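Local coordinates for protein aminopeptidase N (Francisella tularensis subsp. tularensis, PDB 5DLL) that removes N-terminal amino acids from peptides as a zinc-dependent M1-family aminopeptidase, probably helping to degrade intracellular peptides left by protein breakdown, at residues A[16-21]-A[324-329]; A[162-167]-A[201-206]. All coordinates share one frame; numbering follows the deposited sequence.

In the fold
Near the N terminus the chain lays down residues 16-21, which wait some 300 residues for their partner. The chain runs on through the strands of the N-terminal part, where interaction 2 closes a short loop: residues 162-167 pair with 201-206 after an all-beta excursion of 33 residues. Later, in the zinc-binding catalytic domain, residues 324-329 come back to 16-21 and close interaction 1. The small loop therefore lies wholly within the large one and the two do not cross. Interaction 1 ties the N-terminal segment to the catalytic domain, interaction 2 joins neighbouring strands of one sheet, and their centres are 37 Å apart.

Interaction 1: residues A[16-21]-A[324-329]; sequences KYLKDY and DWFQLS
Leu18 packs over one face of the Phe326 ring in an apolar contact that fastens the N-terminal segment to the catalytic domain, just ahead of helix 328-346, which carries the zinc ligand Glu332. Leu18 CB sits almost on the ring normal of Phe326, 3.8 Å from the centroid, a CH-pi contact over the face. With CG anti to the backbone N (chi1 176°), the Leu18 side chain runs back along Phe326, opposite to the direction of the ring, and brings CD1 within 3.7 Å of Phe326 CD1. The far end of the ring meets main chain instead: Phe326 CZ is 3.5 Å from Leu18 N, and Lys16 O lies near the ring plane at its edge.

Leu18 CD1 also passes 3.7 Å from Asp324 OD2, while the Tyr21 ring comes up to the same carboxylate obliquely. Asp324 itself is occupied with its own loop. Its OD1 accepts from Phe326 N at 2.9 Å through the anti lone pair, forming an Asx turn, and takes a weak bond from Gln327 NE2 (2.7 Å). The turn lies in the loop that carries Phe326, with Gln327 at the N-cap position of the helix.

Around this pair, Tyr381 and Phe387 meet Phe326 edge-to-face, and Tyr21 OH bonds Asp148. Strand 16-17 pairs antiparallel with strand 380-381, so the N-terminal segment borders both that strand and the loop leading into helix 328-346, with the Gln327 side chain about 13 Å from the zinc.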
loop_
_atom_site.group_PDB
_atom_site.type_symbol
_atom_site.label_atom_id
_atom_site.label_comp_id
_atom_site.label_asym_id
_atom_site.label_seq_id
_atom_site.Cartn_x
_atom_site.Cartn_y
_atom_site.Cartn_z
ATOM N N LYS A 16 24.835 -8.406 1.967
ATOM C CA LYS A 16 24.522 -9.619 1.214
ATOM C C LYS A 16 24.284 -9.250 -0.243
ATOM O O LYS A 16 23.649 -8.238 -0.525
ATOM C CB LYS A 16 23.294 -10.308 1.813
ATOM C CG LYS A 16 23.579 -10.988 3.148
ATOM C CD LYS A 16 22.329 -11.173 3.998
ATOM C CE LYS A 16 21.894 -9.877 4.670
ATOM N NZ LYS A 16 22.947 -9.283 5.541
ATOM N N TYR A 17 24.798 -10.066 -1.163
ATOM C CA TYR A 17 24.788 -9.731 -2.592
ATOM C C TYR A 17 23.981 -10.719 -3.431
ATOM O O TYR A 17 24.104 -11.931 -3.266
ATOM C CB TYR A 17 26.223 -9.654 -3.127
ATOM C CG TYR A 17 27.026 -8.512 -2.544
ATOM C CD1 TYR A 17 26.911 -7.222 -3.063
ATOM C CD2 TYR A 17 27.892 -8.715 -1.467
ATOM C CE1 TYR A 17 27.633 -6.168 -2.532
ATOM C CE2 TYR A 17 28.618 -7.666 -0.928
ATOM C CZ TYR A 17 28.485 -6.394 -1.467
ATOM O OH TYR A 17 29.202 -5.344 -0.945
ATOM N N LEU A 18 23.174 -10.185 -4.348
ATOM C CA LEU A 18 22.332 -10.996 -5.235
ATOM C C LEU A 18 23.143 -11.969 -6.099
ATOM O O LEU A 18 22.725 -13.109 -6.308
ATOM C CB LEU A 18 21.480 -10.085 -6.131
ATOM C CG LEU A 18 20.601 -10.742 -7.206
ATOM C CD1 LEU A 18 19.660 -11.782 -6.613
ATOM C CD2 LEU A 18 19.816 -9.685 -7.969
ATOM N N LYS A 19 24.294 -11.515 -6.594
ATOM C CA LYS A 19 25.178 -12.355 -7.414
ATOM C C LYS A 19 25.792 -13.528 -6.639
ATOM O O LYS A 19 26.296 -14.471 -7.247
ATOM C CB LYS A 19 26.290 -11.510 -8.043
ATOM C CG LYS A 19 27.335 -11.011 -7.055
ATOM C CD LYS A 19 28.085 -9.805 -7.599
ATOM C CE LYS A 19 29.241 -9.411 -6.693
ATOM N NZ LYS A 19 28.794 -9.029 -5.325
ATOM N N ASP A 20 25.751 -13.467 -5.308
ATOM C CA ASP A 20 26.238 -14.565 -4.465
ATOM C C ASP A 20 25.268 -15.743 -4.332
ATOM O O ASP A 20 25.628 -16.757 -3.730
ATOM C CB ASP A 20 26.579 -14.052 -3.058
ATOM C CG ASP A 20 27.765 -13.107 -3.045
ATOM O OD1 ASP A 20 28.541 -13.103 -4.031
ATOM O OD2 ASP A 20 27.927 -12.378 -2.039
ATOM N N TYR A 21 24.054 -15.629 -4.872
ATOM C CA TYR A 21 23.054 -16.675 -4.677
ATOM C C TYR A 21 23.574 -18.041 -5.129
ATOM O O TYR A 21 24.077 -18.192 -6.243
ATOM C CB TYR A 21 21.727 -16.363 -5.392
ATOM C CG TYR A 21 20.758 -17.540 -5.351
ATOM C CD1 TYR A 21 19.918 -17.751 -4.248
ATOM C CD2 TYR A 21 20.710 -18.465 -6.396
ATOM C CE1 TYR A 21 19.050 -18.836 -4.204
ATOM C CE2 TYR A 21 19.849 -19.553 -6.355
ATOM C CZ TYR A 21 19.025 -19.735 -5.259
ATOM O OH TYR A 21 18.177 -20.818 -5.236
ATOM N N ASP A 324 14.608 -15.684 -3.688
ATOM C CA ASP A 324 15.316 -14.950 -2.647
ATOM C C ASP A 324 14.590 -13.630 -2.380
ATOM O O ASP A 324 13.630 -13.303 -3.072
ATOM C CB ASP A 324 16.768 -14.709 -3.069
ATOM C CG ASP A 324 16.878 -13.975 -4.395
ATOM O OD1 ASP A 324 16.370 -12.835 -4.490
ATOM O OD2 ASP A 324 17.472 -14.536 -5.343
ATOM N N TRP A 325 15.053 -12.866 -1.396
ATOM C CA TRP A 325 14.363 -11.635 -0.997
ATOM C C TRP A 325 14.695 -10.407 -1.858
ATOM O O TRP A 325 14.144 -9.332 -1.625
ATOM C CB TRP A 325 14.631 -11.334 0.480
ATOM C CG TRP A 325 14.165 -12.433 1.388
ATOM C CD1 TRP A 325 14.946 -13.286 2.115
ATOM C CD2 TRP A 325 12.807 -12.810 1.648
ATOM N NE1 TRP A 325 14.157 -14.165 2.821
ATOM C CE2 TRP A 325 12.840 -13.895 2.551
ATOM C CE3 TRP A 325 11.568 -12.333 1.209
ATOM C CZ2 TRP A 325 11.679 -14.510 3.024
ATOM C CZ3 TRP A 325 10.412 -12.944 1.678
ATOM C CH2 TRP A 325 10.475 -14.022 2.575
ATOM N N PHE A 326 15.583 -10.559 -2.844
ATOM C CA PHE A 326 15.807 -9.507 -3.857
ATOM C C PHE A 326 14.662 -9.539 -4.871
ATOM O O PHE A 326 14.359 -8.547 -5.545
ATOM C CB PHE A 326 17.141 -9.711 -4.593
ATOM C CG PHE A 326 18.348 -9.716 -3.693
ATOM C CD1 PHE A 326 18.817 -10.900 -3.135
ATOM C CD2 PHE A 326 19.029 -8.538 -3.419
ATOM C CE1 PHE A 326 19.934 -10.907 -2.314
ATOM C CE2 PHE A 326 20.148 -8.536 -2.601
ATOM C CZ PHE A 326 20.602 -9.724 -2.048
ATOM N N GLN A 327 14.026 -10.705 -4.943
ATOM C CA GLN A 327 12.934 -10.989 -5.854
ATOM C C GLN A 327 11.567 -10.544 -5.299
ATOM O O GLN A 327 10.526 -11.061 -5.705
ATOM C CB GLN A 327 12.935 -12.503 -6.143
ATOM C CG GLN A 327 13.434 -12.917 -7.520
ATOM C CD GLN A 327 14.815 -12.400 -7.891
ATOM O OE1 GLN A 327 14.986 -11.726 -8.908
ATOM N NE2 GLN A 327 15.805 -12.736 -7.088
ATOM N N LEU A 328 11.572 -9.557 -4.408
ATOM C CA LEU A 328 10.369 -9.146 -3.682
ATOM C C LEU A 328 9.447 -8.260 -4.529
ATOM O O LEU A 328 8.251 -8.158 -4.246
ATOM C CB LEU A 328 10.772 -8.426 -2.387
ATOM C CG LEU A 328 9.948 -8.662 -1.116
ATOM C CD1 LEU A 328 9.630 -10.130 -0.889
ATOM C CD2 LEU A 328 10.707 -8.106 0.075
ATOM N N SER A 329 9.997 -7.629 -5.567
ATOM C CA SER A 329 9.196 -6.867 -6.540
ATOM C C SER A 329 8.312 -7.761 -7.423
ATOM O O SER A 329 7.441 -7.257 -8.137
ATOM C CB SER A 329 10.104 -6.017 -7.433
ATOM O OG SER A 329 10.963 -6.832 -8.214
#

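Interaction 2: residues A[162-167]-A[201-206]; sequences KKYPII and LVAGDL
Ile166 and Gly204 face each other as an antiparallel hydrogen-bonded pair, and their two main-chain bonds form the tight part of this contact. Ile166 N gives to Gly204 O at 3.0 Å, and Gly204 N returns the bond to Ile166 O at 2.9 Å. Ile167 and Ala203 follow as the non-hydrogen-bonded pair, where Ile167 CG2 meets Ala203 CB at 3.8 Å. Ala203 CA makes a CA-H...O contact with Ile166 O.

Next to Ala203, the buried Tyr164 ring turns its edge to Gly204 CA, with CD1 3.8 Å from that atom. The side chain of Lys163 covers part of one ring face, and Tyr164 OH bonds Lys123. Ile166 projects from the sheet face opposite to that of Ile167 and Ala203, where chi1 of -61° sets CG1 beside its own backbone N and 3.7 Å from Leu206 O; Tyr226 touches both Ile166 and Leu206.

Toward Asp205 the fit slackens to the solvent side. Pro165 still packs its CD against Gly204 O, but its CG is 4.0 Å from Asp205 OD1, the two side chains slanting across each other; exposed Lys162, poorly ordered, has its amino group well short of the Asp205 carboxylate. The strands belong to a four-stranded antiparallel sheet in which 166-169 is an outermost strand and 201-204 lies inside against 128-131, part of the beta-rich N-terminal region found in M1 aminopeptidases.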
loop_
_atom_site.group_PDB
_atom_site.type_symbol
_atom_site.label_atom_id
_atom_site.label_comp_id
_atom_site.label_asym_id
_atom_site.label_seq_id
_atom_site.Cartn_x
_atom_site.Cartn_y
_atom_site.Cartn_z
ATOM N N LYS A 162 -9.804 -25.567 27.945
ATOM C CA LYS A 162 -10.415 -24.423 28.615
ATOM C C LYS A 162 -9.874 -23.113 28.041
ATOM O O LYS A 162 -10.643 -22.225 27.660
ATOM C CB LYS A 162 -10.129 -24.490 30.123
ATOM C CG LYS A 162 -11.054 -23.653 30.993
ATOM C CD LYS A 162 -12.258 -24.456 31.455
ATOM C CE LYS A 162 -13.164 -23.633 32.354
ATOM N NZ LYS A 162 -13.729 -22.445 31.655
ATOM N N LYS A 163 -8.548 -23.018 27.964
ATOM C CA LYS A 163 -7.879 -21.781 27.563
ATOM C C LYS A 163 -7.683 -21.632 26.050
ATOM O O LYS A 163 -7.698 -20.509 25.540
ATOM C CB LYS A 163 -6.526 -21.659 28.271
ATOM C CG LYS A 163 -6.642 -21.464 29.776
ATOM C CD LYS A 163 -5.312 -21.099 30.418
ATOM C CE LYS A 163 -4.368 -22.289 30.468
ATOM N NZ LYS A 163 -3.118 -21.973 31.213
ATOM N N TYR A 164 -7.498 -22.748 25.342
ATOM C CA TYR A 164 -7.197 -22.707 23.908
ATOM C C TYR A 164 -8.099 -23.643 23.105
ATOM O O TYR A 164 -7.629 -24.619 22.514
ATOM C CB TYR A 164 -5.716 -23.032 23.675
ATOM C CG TYR A 164 -4.805 -22.223 24.567
ATOM C CD1 TYR A 164 -4.663 -20.851 24.383
ATOM C CD2 TYR A 164 -4.113 -22.821 25.618
ATOM C CE1 TYR A 164 -3.848 -20.096 25.208
ATOM C CE2 TYR A 164 -3.295 -22.074 26.447
ATOM C CZ TYR A 164 -3.169 -20.713 26.239
ATOM O OH TYR A 164 -2.353 -19.970 27.060
ATOM N N PRO A 165 -9.410 -23.344 23.073
ATOM C CA PRO A 165 -10.337 -24.201 22.322
ATOM C C PRO A 165 -10.156 -24.085 20.803
ATOM O O PRO A 165 -10.509 -25.011 20.063
ATOM C CB PRO A 165 -11.721 -23.698 22.759
ATOM C CG PRO A 165 -11.500 -22.301 23.239
ATOM C CD PRO A 165 -10.104 -22.256 23.789
ATOM N N ILE A 166 -9.619 -22.956 20.351
ATOM C CA ILE A 166 -9.353 -22.740 18.937
ATOM C C ILE A 166 -7.869 -22.965 18.703
ATOM O O ILE A 166 -7.042 -22.227 19.232
ATOM C CB ILE A 166 -9.754 -21.310 18.504
ATOM C CG1 ILE A 166 -11.262 -21.089 18.715
ATOM C CG2 ILE A 166 -9.352 -21.036 17.059
ATOM C CD1 ILE A 166 -12.163 -22.082 18.006
ATOM N N ILE A 167 -7.542 -23.996 17.925
ATOM C CA ILE A 167 -6.148 -24.336 17.619
ATOM C C ILE A 167 -5.973 -24.518 16.110
ATOM O O ILE A 167 -6.380 -25.530 15.541
ATOM C CB ILE A 167 -5.663 -25.585 18.402
ATOM C CG1 ILE A 167 -6.709 -26.706 18.400
ATOM C CG2 ILE A 167 -5.342 -25.210 19.846
ATOM C CD1 ILE A 167 -6.209 -28.001 19.004
ATOM N N LEU A 201 0.620 -20.439 13.074
ATOM C CA LEU A 201 -0.096 -21.156 14.121
ATOM C C LEU A 201 -0.821 -20.139 14.992
ATOM O O LEU A 201 -0.276 -19.080 15.294
ATOM C CB LEU A 201 0.881 -21.974 14.969
ATOM C CG LEU A 201 0.300 -22.704 16.196
ATOM C CD1 LEU A 201 1.033 -24.016 16.450
ATOM C CD2 LEU A 201 0.306 -21.835 17.451
ATOM N N VAL A 202 -2.051 -20.461 15.385
ATOM C CA VAL A 202 -2.811 -19.642 16.331
ATOM C C VAL A 202 -3.586 -20.535 17.294
ATOM O O VAL A 202 -4.217 -21.506 16.877
ATOM C CB VAL A 202 -3.812 -18.717 15.613
ATOM C CG1 VAL A 202 -4.676 -17.972 16.629
ATOM C CG2 VAL A 202 -3.088 -17.747 14.688
ATOM N N ALA A 203 -3.541 -20.192 18.578
ATOM C CA ALA A 203 -4.298 -20.909 19.603
ATOM C C ALA A 203 -4.845 -19.932 20.638
ATOM O O ALA A 203 -4.090 -19.144 21.211
ATOM C CB ALA A 203 -3.424 -21.956 20.272
ATOM N N GLY A 204 -6.152 -19.986 20.880
ATOM C CA GLY A 204 -6.784 -19.066 21.820
ATOM C C GLY A 204 -8.258 -19.310 22.044
ATOM O O GLY A 204 -8.839 -20.240 21.488
ATOM N N ASP A 205 -8.851 -18.461 22.877
ATOM C CA ASP A 205 -10.294 -18.442 23.099
ATOM C C ASP A 205 -10.900 -17.338 22.216
ATOM O O ASP A 205 -11.006 -16.175 22.624
ATOM C CB ASP A 205 -10.572 -18.194 24.589
ATOM C CG ASP A 205 -12.013 -18.467 24.985
ATOM O OD1 ASP A 205 -12.866 -18.680 24.098
ATOM O OD2 ASP A 205 -12.290 -18.462 26.206
ATOM N N LEU A 206 -11.280 -17.709 20.995
ATOM C CA LEU A 206 -11.732 -16.744 19.993
ATOM C C LEU A 206 -13.132 -17.044 19.480
ATOM O O LEU A 206 -13.468 -18.198 19.202
ATOM C CB LEU A 206 -10.767 -16.726 18.804
ATOM C CG LEU A 206 -9.354 -16.210 19.089
ATOM C CD1 LEU A 206 -8.459 -16.423 17.880
ATOM C CD2 LEU A 206 -9.373 -14.742 19.491
#